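PDB 2WA2: Non-structural protein 5 from Modoc virus, which binds S-adenosylmethionine through its methyltransferase domain and probably methylates the viral RNA cap at guanine N7 and ribose 2'-O positions. Local coordinates for residues R23-L28 with M34-R39; D150-D155 with S178-Y183; T172-I177 with C199-A204. The protein carries 4 engineered substitutions. All blocks are in the same frame, centred on the assembly; numbering follows the deposited sequence.

Contact 1 (R23-L28 with M34-R39)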
loop_
_atom_site.group_PDB
_atom_site.type_symbol
_atom_site.label_atom_id
_atom_site.label_comp_id
_atom_site.label_asym_id
_atom_site.label_seq_id
_atom_site.Cartn_x
_atom_site.Cartn_y
_atom_site.Cartn_z
ATOM N N ARG A 23 11.017 11.386 -13.516
ATOM C CA ARG A 23 11.188 12.102 -14.790
ATOM C C ARG A 23 11.853 11.170 -15.798
ATOM O O ARG A 23 11.444 11.095 -16.961
ATOM C CB ARG A 23 11.988 13.379 -14.574
ATOM C CG ARG A 23 11.112 14.505 -13.995
ATOM C CD ARG A 23 11.828 15.873 -13.954
ATOM N NE ARG A 23 10.822 16.905 -13.684
ATOM C CZ ARG A 23 11.054 18.144 -13.234
ATOM N NH1 ARG A 23 12.291 18.572 -12.953
ATOM N NH2 ARG A 23 10.018 18.964 -13.045
ATOM N N LYS A 24 12.820 10.392 -15.322
ATOM C CA LYS A 24 13.456 9.378 -16.179
ATOM C C LYS A 24 12.477 8.277 -16.593
ATOM O O LYS A 24 12.436 7.873 -17.749
ATOM C CB LYS A 24 14.696 8.776 -15.487
ATOM C CG LYS A 24 15.869 9.768 -15.397
ATOM C CD LYS A 24 17.116 9.193 -14.711
ATOM C CE LYS A 24 17.767 8.109 -15.507
ATOM N NZ LYS A 24 18.713 8.668 -16.459
ATOM N N LEU A 25 11.665 7.820 -15.654
ATOM C CA LEU A 25 10.648 6.831 -15.962
ATOM C C LEU A 25 9.754 7.327 -17.086
ATOM O O LEU A 25 9.482 6.560 -18.030
ATOM C CB LEU A 25 9.800 6.496 -14.721
ATOM C CG LEU A 25 8.772 5.369 -14.894
ATOM C CD1 LEU A 25 9.376 3.972 -15.062
ATOM C CD2 LEU A 25 7.723 5.453 -13.749
ATOM N N ASN A 26 9.272 8.573 -16.960
ATOM C CA ASN A 26 8.355 9.166 -17.929
ATOM C C ASN A 26 8.974 9.397 -19.310
ATOM O O ASN A 26 8.236 9.622 -20.295
ATOM C CB ASN A 26 7.797 10.485 -17.404
ATOM C CG ASN A 26 6.797 10.307 -16.269
ATOM O OD1 ASN A 26 6.277 9.212 -16.019
ATOM N ND2 ASN A 26 6.554 11.399 -15.543
ATOM N N GLN A 27 10.303 9.372 -19.389
ATOM C CA GLN A 27 11.012 9.492 -20.672
ATOM C C GLN A 27 11.107 8.170 -21.432
ATOM O O GLN A 27 11.461 8.163 -22.611
ATOM C CB GLN A 27 12.402 10.133 -20.475
ATOM C CG GLN A 27 12.322 11.635 -20.165
ATOM C CD GLN A 27 13.704 12.297 -20.015
ATOM O OE1 GLN A 27 14.709 11.625 -19.775
ATOM N NE2 GLN A 27 13.739 13.615 -20.151
ATOM N N LEU A 28 10.797 7.048 -20.778
ATOM C CA LEU A 28 10.856 5.750 -21.451
ATOM C C LEU A 28 9.715 5.540 -22.446
ATOM O O LEU A 28 8.546 5.768 -22.112
ATOM C CB LEU A 28 10.858 4.600 -20.448
ATOM C CG LEU A 28 11.941 4.581 -19.346
ATOM C CD1 LEU A 28 11.690 3.430 -18.367
ATOM C CD2 LEU A 28 13.320 4.532 -19.927
ATOM N N MET A 34 8.324 -1.281 -20.739
ATOM C CA MET A 34 7.936 -2.677 -20.483
ATOM C C MET A 34 9.124 -3.537 -20.028
ATOM O O MET A 34 8.987 -4.341 -19.104
ATOM C CB MET A 34 7.174 -3.284 -21.684
ATOM C CG MET A 34 5.747 -2.685 -21.894
ATOM S SD MET A 34 4.662 -3.022 -20.474
ATOM C CE MET A 34 3.613 -1.589 -20.311
ATOM N N ALA A 35 10.280 -3.363 -20.665
ATOM C CA ALA A 35 11.521 -4.034 -20.270
ATOM C C ALA A 35 11.979 -3.551 -18.886
ATOM O O ALA A 35 12.381 -4.346 -18.051
ATOM C CB ALA A 35 12.617 -3.763 -21.291
ATOM N N TYR A 36 11.932 -2.239 -18.651
ATOM C CA TYR A 36 12.438 -1.697 -17.388
ATOM C C TYR A 36 11.645 -2.211 -16.173
ATOM O O TYR A 36 12.213 -2.566 -15.119
ATOM C CB TYR A 36 12.417 -0.156 -17.391
ATOM C CG TYR A 36 12.677 0.426 -16.004
ATOM C CD1 TYR A 36 13.882 0.219 -15.376
ATOM C CD2 TYR A 36 11.710 1.185 -15.343
ATOM C CE1 TYR A 36 14.130 0.730 -14.114
ATOM C CE2 TYR A 36 11.944 1.719 -14.084
ATOM C CZ TYR A 36 13.162 1.481 -13.476
ATOM O OH TYR A 36 13.466 1.973 -12.249
ATOM N N ARG A 37 10.328 -2.241 -16.325
ATOM C CA ARG A 37 9.461 -2.428 -15.182
ATOM C C ARG A 37 9.591 -3.790 -14.511
ATOM O O ARG A 37 9.337 -3.881 -13.329
ATOM C CB ARG A 37 8.009 -2.126 -15.543
ATOM C CG ARG A 37 7.313 -3.271 -16.221
ATOM C CD ARG A 37 6.211 -2.767 -17.060
ATOM N NE ARG A 37 4.924 -2.809 -16.403
ATOM C CZ ARG A 37 3.920 -3.587 -16.799
ATOM N NH1 ARG A 37 4.070 -4.420 -17.833
ATOM N NH2 ARG A 37 2.767 -3.542 -16.160
ATOM N N ARG A 38 9.959 -4.823 -15.280
ATOM C CA ARG A 38 10.154 -6.196 -14.778
ATOM C C ARG A 38 11.601 -6.573 -14.449
ATOM O O ARG A 38 11.840 -7.671 -13.953
ATOM C CB ARG A 38 9.625 -7.220 -15.806
ATOM C CG ARG A 38 10.186 -6.987 -17.209
ATOM C CD ARG A 38 10.423 -8.253 -18.039
ATOM N NE ARG A 38 11.478 -7.973 -19.028
ATOM C CZ ARG A 38 11.280 -7.814 -20.342
ATOM N NH1 ARG A 38 10.061 -7.951 -20.866
ATOM N NH2 ARG A 38 12.310 -7.533 -21.148
ATOM N N ARG A 39 12.557 -5.692 -14.734
ATOM C CA ARG A 39 13.982 -5.983 -14.545
ATOM C C ARG A 39 14.321 -6.294 -13.083
ATOM O O ARG A 39 14.209 -5.433 -12.211
ATOM C CB ARG A 39 14.830 -4.818 -15.074
ATOM C CG ARG A 39 16.257 -5.173 -15.491
ATOM C CD ARG A 39 16.924 -3.967 -16.192
ATOM N NE ARG A 39 16.373 -3.739 -17.539
ATOM C CZ ARG A 39 16.316 -2.554 -18.156
ATOM N NH1 ARG A 39 16.778 -1.450 -17.562
ATOM N NH2 ARG A 39 15.785 -2.465 -19.378
#
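The N-terminal helical pair of the methyltransferase domain, helices 14-27 and 30-38, turns back on itself here, and Y36 lays its ring against L25 and L28. L25, on helix 14-27, brings CD1 to the ring at the edge, near the ring plane, 3.6 Å from Y36 CE2. L28, three residues further on, brings its own CD1 to 3.8 Å from Y36 CD2, on an oblique approach, and the same methyl lies 3.8 Å from Y36 CB. Each leucine side chain crosses the tyrosine at about a right angle, and in both leucines CD1 does the touching. With CG of Y36 anti to its backbone N (chi1 169°), the ring extends from the second helix toward L25 and L28. Its hydroxyl, at the far end, is hydrogen-bonded to L250 O of the C-terminal helix 239-254, and R39 NH1 lies in the ring plane at an edge while bonding to R253 O. An apolar flank and a polar end thus share one buried tyrosine. The result is two consecutive helices packed through one aromatic side chain, which also reaches the C-terminal helix.

Contact 2 (D150-D155 with S178-Y183). With SAM (S-adenosylmethionine), chain C.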
loop_
_atom_site.group_PDB
_atom_site.type_symbol
_atom_site.label_atom_id
_atom_site.label_comp_id
_atom_site.label_asym_id
_atom_site.label_seq_id
_atom_site.Cartn_x
_atom_site.Cartn_y
_atom_site.Cartn_z
ATOM N N ASP A 150 -8.901 -4.489 14.529
ATOM C CA ASP A 150 -7.623 -4.949 15.057
ATOM C C ASP A 150 -6.489 -4.859 14.041
ATOM O O ASP A 150 -5.300 -4.857 14.434
ATOM C CB ASP A 150 -7.782 -6.370 15.537
ATOM C CG ASP A 150 -8.917 -6.494 16.535
ATOM O OD1 ASP A 150 -8.720 -6.018 17.661
ATOM O OD2 ASP A 150 -9.999 -6.994 16.160
ATOM N N THR A 151 -6.854 -4.785 12.749
ATOM C CA THR A 151 -5.893 -4.696 11.653
ATOM C C THR A 151 -6.454 -3.727 10.608
ATOM O O THR A 151 -7.587 -3.884 10.161
ATOM C CB THR A 151 -5.690 -6.044 10.944
ATOM O OG1 THR A 151 -5.507 -7.100 11.899
ATOM C CG2 THR A 151 -4.519 -5.973 10.001
ATOM N N VAL A 152 -5.658 -2.730 10.234
ATOM C CA VAL A 152 -6.083 -1.776 9.198
ATOM C C VAL A 152 -5.237 -1.964 7.942
ATOM O O VAL A 152 -4.026 -1.739 7.966
ATOM C CB VAL A 152 -5.994 -0.347 9.713
ATOM C CG1 VAL A 152 -6.290 0.663 8.581
ATOM C CG2 VAL A 152 -6.895 -0.175 10.923
ATOM N N LEU A 153 -5.881 -2.384 6.858
ATOM C CA LEU A 153 -5.214 -2.578 5.561
ATOM C C LEU A 153 -5.672 -1.495 4.620
ATOM O O LEU A 153 -6.845 -1.153 4.599
ATOM C CB LEU A 153 -5.570 -3.945 4.931
ATOM C CG LEU A 153 -5.223 -5.195 5.752
ATOM C CD1 LEU A 153 -5.560 -6.453 4.950
ATOM C CD2 LEU A 153 -3.738 -5.202 6.204
ATOM N N CYS A 154 -4.762 -0.972 3.796
ATOM C CA CYS A 154 -5.200 -0.000 2.795
ATOM C C CYS A 154 -4.251 -0.045 1.621
ATOM O O CYS A 154 -3.043 0.099 1.802
ATOM C CB CYS A 154 -5.205 1.399 3.386
ATOM S SG CYS A 154 -5.800 2.711 2.269
ATOM N N ASP A 155 -4.794 -0.276 0.440
ATOM C CA ASP A 155 -3.946 -0.418 -0.741
ATOM C C ASP A 155 -4.385 0.593 -1.810
ATOM O O ASP A 155 -4.418 0.289 -2.999
ATOM C CB ASP A 155 -4.005 -1.869 -1.231
ATOM C CG ASP A 155 -2.876 -2.243 -2.205
ATOM O OD1 ASP A 155 -1.780 -1.651 -2.163
ATOM O OD2 ASP A 155 -3.080 -3.173 -2.997
ATOM N N SER A 178 -4.343 7.771 9.536
ATOM C CA SER A 178 -4.016 8.285 10.887
ATOM C C SER A 178 -5.241 8.306 11.819
ATOM O O SER A 178 -5.123 7.986 13.002
ATOM C CB SER A 178 -3.328 9.651 10.831
ATOM O OG SER A 178 -2.031 9.474 10.287
ATOM N N ARG A 179 -6.413 8.642 11.270
ATOM C CA ARG A 179 -7.652 8.629 12.054
ATOM C C ARG A 179 -8.008 7.218 12.514
ATOM O O ARG A 179 -8.433 7.001 13.670
ATOM C CB ARG A 179 -8.808 9.232 11.248
ATOM C CG ARG A 179 -8.642 10.715 11.005
ATOM C CD ARG A 179 -9.661 11.195 10.000
ATOM N NE ARG A 179 -9.316 12.532 9.532
ATOM C CZ ARG A 179 -9.467 12.952 8.279
ATOM N NH1 ARG A 179 -9.959 12.134 7.345
ATOM N NH2 ARG A 179 -9.114 14.196 7.969
ATOM N N TRP A 180 -7.833 6.251 11.629
ATOM C CA TRP A 180 -8.060 4.856 11.991
ATOM C C TRP A 180 -7.103 4.377 13.094
ATOM O O TRP A 180 -7.526 3.699 14.033
ATOM C CB TRP A 180 -7.959 3.961 10.765
ATOM C CG TRP A 180 -9.189 4.088 9.859
ATOM C CD1 TRP A 180 -9.446 5.049 8.910
ATOM C CD2 TRP A 180 -10.312 3.207 9.854
ATOM N NE1 TRP A 180 -10.682 4.808 8.310
ATOM C CE2 TRP A 180 -11.226 3.681 8.866
ATOM C CE3 TRP A 180 -10.641 2.064 10.591
ATOM C CZ2 TRP A 180 -12.440 3.029 8.591
ATOM C CZ3 TRP A 180 -11.852 1.421 10.322
ATOM C CH2 TRP A 180 -12.737 1.917 9.333
ATOM N N LEU A 181 -5.827 4.726 12.964
ATOM C CA LEU A 181 -4.804 4.334 13.929
ATOM C C LEU A 181 -5.005 5.009 15.291
ATOM O O LEU A 181 -4.748 4.400 16.332
ATOM C CB LEU A 181 -3.402 4.666 13.375
ATOM C CG LEU A 181 -3.026 3.928 12.082
ATOM C CD1 LEU A 181 -1.539 4.042 11.706
ATOM C CD2 LEU A 181 -3.466 2.469 12.041
ATOM N N GLU A 182 -5.427 6.267 15.268
ATOM C CA GLU A 182 -5.782 7.025 16.476
ATOM C C GLU A 182 -6.962 6.364 17.179
ATOM O O GLU A 182 -6.912 6.174 18.387
ATOM C CB GLU A 182 -6.128 8.474 16.112
ATOM C CG GLU A 182 -6.237 9.481 17.260
ATOM C CD GLU A 182 -6.164 10.929 16.750
ATOM O OE1 GLU A 182 -5.860 11.120 15.537
ATOM O OE2 GLU A 182 -6.403 11.881 17.543
ATOM N N TYR A 183 -7.986 5.973 16.408
ATOM C CA TYR A 183 -9.179 5.329 16.956
ATOM C C TYR A 183 -8.885 3.929 17.518
ATOM O O TYR A 183 -9.451 3.536 18.543
ATOM C CB TYR A 183 -10.289 5.269 15.894
ATOM C CG TYR A 183 -11.650 4.813 16.398
ATOM C CD1 TYR A 183 -12.623 5.742 16.790
ATOM C CD2 TYR A 183 -11.980 3.450 16.463
ATOM C CE1 TYR A 183 -13.888 5.324 17.250
ATOM C CE2 TYR A 183 -13.237 3.025 16.927
ATOM C CZ TYR A 183 -14.177 3.969 17.320
ATOM O OH TYR A 183 -15.413 3.553 17.789
HETATM N N SAM C . -5.488 -4.591 -2.592
HETATM C CA SAM C . -6.214 -4.641 -3.905
HETATM C C SAM C . -6.355 -6.091 -4.380
HETATM O O SAM C . -5.676 -6.971 -3.837
HETATM O OXT SAM C . -7.115 -6.430 -5.307
HETATM C CB SAM C . -5.467 -3.823 -4.958
HETATM C CG SAM C . -5.531 -2.319 -4.725
HETATM S SD SAM C . -7.061 -1.714 -5.457
HETATM C CE SAM C . -6.464 -1.434 -7.155
HETATM C "C5'" SAM C . -7.105 0.010 -4.928
HETATM C "C4'" SAM C . -8.576 0.426 -4.974
HETATM O "O4'" SAM C . -8.840 1.537 -4.156
HETATM C "C3'" SAM C . -9.002 0.834 -6.382
HETATM O "O3'" SAM C . -9.826 -0.191 -6.880
HETATM C "C2'" SAM C . -9.795 2.118 -6.212
HETATM O "O2'" SAM C . -11.028 2.012 -6.878
HETATM C "C1'" SAM C . -9.982 2.175 -4.693
HETATM N N9 SAM C . -10.114 3.535 -4.183
HETATM C C8 SAM C . -9.370 4.631 -4.555
HETATM N N7 SAM C . -9.780 5.690 -3.848
HETATM C C5 SAM C . -10.790 5.267 -3.040
HETATM C C6 SAM C . -11.582 5.934 -2.104
HETATM N N6 SAM C . -11.454 7.228 -1.872
HETATM N N1 SAM C . -12.525 5.208 -1.400
HETATM C C2 SAM C . -12.701 3.869 -1.625
HETATM N N3 SAM C . -11.930 3.189 -2.548
HETATM C C4 SAM C . -10.998 3.913 -3.240
#
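The beta-alpha-beta unit of strand 151-154, helix 163-183 and strand 188-193, part of the Rossmann-like core of FtsJ-type methyltransferases, is packed here by V152 against W180 and L181. V152 is directed at segment 178-183, and its two nearest approaches are loose and apolar. Its CG2 lies 4.3 Å from W180 CB, so the valine meets the root of the tryptophan side chain, with the methyl placed obliquely to the indole. L181 comes in beside it: its CD2 stands 4.4 Å from V152 CB, the end of the leucine reaching nearer to the strand than its first bond would suggest. V87 of the adjacent strand 86-89 touches both V152 and W180, while F147 packs edge-to-face with the indole.

At the other end of the same segment, just past the strand, D155 turns to S-adenosylmethionine. A chi1 of -164° swings the carboxylate away from the backbone N and toward the amino acid portion of the ligand, where the SAM amino N donates a hydrogen bond of 2.8 Å to D155 OD2. The second oxygen, OD1, is bonded to Y230 OH, so both carboxylate oxygens have partners and the group's rotation is restrained. H119, V141 and D140 supply further hydrogen bonds to the ligand. The chemistry therefore divides along one short segment: apolar packing holds strand and helix together, whereas a directed bond at the strand's carboxyl end helps fix the methionine amino group.

Contact 3 (T172-I177 with C199-A204)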
loop_
_atom_site.group_PDB
_atom_site.type_symbol
_atom_site.label_atom_id
_atom_site.label_comp_id
_atom_site.label_asym_id
_atom_site.label_seq_id
_atom_site.Cartn_x
_atom_site.Cartn_y
_atom_site.Cartn_z
ATOM N N THR A 172 -3.481 12.325 1.329
ATOM C CA THR A 172 -4.863 12.077 1.673
ATOM C C THR A 172 -5.068 10.729 2.342
ATOM O O THR A 172 -5.747 10.647 3.351
ATOM C CB THR A 172 -5.776 12.199 0.421
ATOM O OG1 THR A 172 -5.734 13.557 -0.022
ATOM C CG2 THR A 172 -7.218 11.830 0.762
ATOM N N VAL A 173 -4.490 9.678 1.770
ATOM C CA VAL A 173 -4.549 8.329 2.376
ATOM C C VAL A 173 -3.947 8.312 3.788
ATOM O O VAL A 173 -4.567 7.803 4.724
ATOM C CB VAL A 173 -3.862 7.281 1.486
ATOM C CG1 VAL A 173 -3.715 5.928 2.182
ATOM C CG2 VAL A 173 -4.638 7.114 0.171
ATOM N N LEU A 174 -2.742 8.856 3.930
ATOM C CA LEU A 174 -2.081 8.880 5.238
ATOM C C LEU A 174 -2.913 9.621 6.307
ATOM O O LEU A 174 -3.028 9.141 7.436
ATOM C CB LEU A 174 -0.682 9.476 5.118
ATOM C CG LEU A 174 0.280 8.608 4.260
ATOM C CD1 LEU A 174 1.675 9.203 4.248
ATOM C CD2 LEU A 174 0.319 7.101 4.705
ATOM N N ASN A 175 -3.475 10.772 5.940
ATOM C CA ASN A 175 -4.364 11.508 6.843
ATOM C C ASN A 175 -5.591 10.661 7.269
ATOM O O ASN A 175 -5.970 10.622 8.452
ATOM C CB ASN A 175 -4.756 12.863 6.235
ATOM C CG ASN A 175 -5.559 13.706 7.187
ATOM O OD1 ASN A 175 -6.740 13.949 6.953
ATOM N ND2 ASN A 175 -4.945 14.111 8.313
ATOM N N VAL A 176 -6.186 9.950 6.318
ATOM C CA VAL A 176 -7.318 9.068 6.615
ATOM C C VAL A 176 -6.887 7.920 7.544
ATOM O O VAL A 176 -7.512 7.654 8.593
ATOM C CB VAL A 176 -7.941 8.523 5.313
ATOM C CG1 VAL A 176 -8.964 7.444 5.614
ATOM C CG2 VAL A 176 -8.539 9.688 4.506
ATOM N N ILE A 177 -5.813 7.241 7.167
ATOM C CA ILE A 177 -5.291 6.133 7.960
ATOM C C ILE A 177 -4.929 6.583 9.387
ATOM O O ILE A 177 -5.206 5.856 10.332
ATOM C CB ILE A 177 -4.074 5.441 7.258
ATOM C CG1 ILE A 177 -4.527 4.719 5.984
ATOM C CG2 ILE A 177 -3.278 4.520 8.245
ATOM C CD1 ILE A 177 -5.678 3.700 6.132
ATOM N N CYS A 199 8.743 15.255 -0.077
ATOM C CA CYS A 199 9.061 15.768 1.244
ATOM C C CYS A 199 7.858 15.806 2.184
ATOM O O CYS A 199 7.991 15.384 3.326
ATOM C CB CYS A 199 9.761 17.131 1.207
ATOM S SG CYS A 199 10.223 17.625 2.922
ATOM N N ASP A 200 6.699 16.304 1.726
ATOM C CA ASP A 200 5.509 16.334 2.591
ATOM C C ASP A 200 5.088 14.944 3.068
ATOM O O ASP A 200 4.669 14.759 4.225
ATOM C CB ASP A 200 4.309 17.071 1.958
ATOM C CG ASP A 200 3.966 16.589 0.564
ATOM O OD1 ASP A 200 4.486 15.537 0.108
ATOM O OD2 ASP A 200 3.138 17.277 -0.094
ATOM N N VAL A 201 5.212 13.972 2.176
ATOM C CA VAL A 201 4.872 12.612 2.517
ATOM C C VAL A 201 5.861 12.068 3.544
ATOM O O VAL A 201 5.452 11.416 4.494
ATOM C CB VAL A 201 4.813 11.667 1.282
ATOM C CG1 VAL A 201 4.614 10.202 1.759
ATOM C CG2 VAL A 201 3.661 12.078 0.347
ATOM N N LEU A 202 7.154 12.297 3.329
ATOM C CA LEU A 202 8.165 11.816 4.281
ATOM C C LEU A 202 7.904 12.347 5.687
ATOM O O LEU A 202 7.906 11.576 6.666
ATOM C CB LEU A 202 9.589 12.167 3.807
ATOM C CG LEU A 202 10.247 11.321 2.721
ATOM C CD1 LEU A 202 11.489 12.067 2.167
ATOM C CD2 LEU A 202 10.611 9.956 3.235
ATOM N N GLU A 203 7.632 13.648 5.788
ATOM C CA GLU A 203 7.291 14.255 7.094
ATOM C C GLU A 203 6.014 13.677 7.712
ATOM O O GLU A 203 5.959 13.426 8.924
ATOM C CB GLU A 203 7.227 15.758 6.990
ATOM C CG GLU A 203 8.603 16.313 6.687
ATOM C CD GLU A 203 8.705 17.813 6.808
ATOM O OE1 GLU A 203 7.664 18.518 6.685
ATOM O OE2 GLU A 203 9.853 18.285 7.004
ATOM N N ALA A 204 4.999 13.446 6.869
ATOM C CA ALA A 204 3.792 12.745 7.294
ATOM C C ALA A 204 4.072 11.343 7.827
ATOM O O ALA A 204 3.529 10.974 8.846
ATOM C CB ALA A 204 2.777 12.705 6.150
#
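L174 carries this contact by a single methyl, which joins helix 163-183 to helix 199-212 on one side of the Rossmann-like sheet. Its CD1 lies 4.0 Å from V201 CG1 and 4.1 Å from A204 CB, touching two residues one turn apart on the second helix. The leucine and valine side chains cross at about a right angle. A204 directs its CB at the first helix, consistent with the short CA spacing: L174 CA and A204 CA are 7.3 Å apart, the closest such pair across the two segments. For L174, CG anti to the carbonyl carbon (chi1 -65°) and a nearly extended second torsion (chi2 -176°) send CD1 straight out from its helix toward V201 and A204.

In the next shell, L171, one turn earlier on helix 163-183, touches D200, V201 and A204, and so prolongs the same interface toward the start of the second helix. V201 also rests on T170 and on V193 of strand 188-193, which ties the helix pair to the sheet. Another side of helix 163-183 is seated separately: V173 and I177 lie against V191, and both also touch C154 of strand 151-154. The helices themselves are held by regular backbone bonds, among them A204 N to D200 O at 3.0 Å. L174 O, in turn, accepts a hydrogen bond from OG of S178, one turn further along the helix.

Overall arrangement
From the N terminus, contact 1 comes first and closes a five-residue connection, mostly the start of helix 30-38, complete before the methyltransferase core begins its central strands. Contacts 2 and 3 follow and cross: the chain runs through 150-155, then 172-177, 178-183 and finally 199-204, so contact 3 opens within the span of contact 2 and closes after it. They share helix 163-183, which one joins to strand 151-154 and the other to helix 199-212, and they touch directly, C154 CB lying 3.6 Å from I177 CD1. Contact 1 stays apart, its nearest atoms about 14 Å from either.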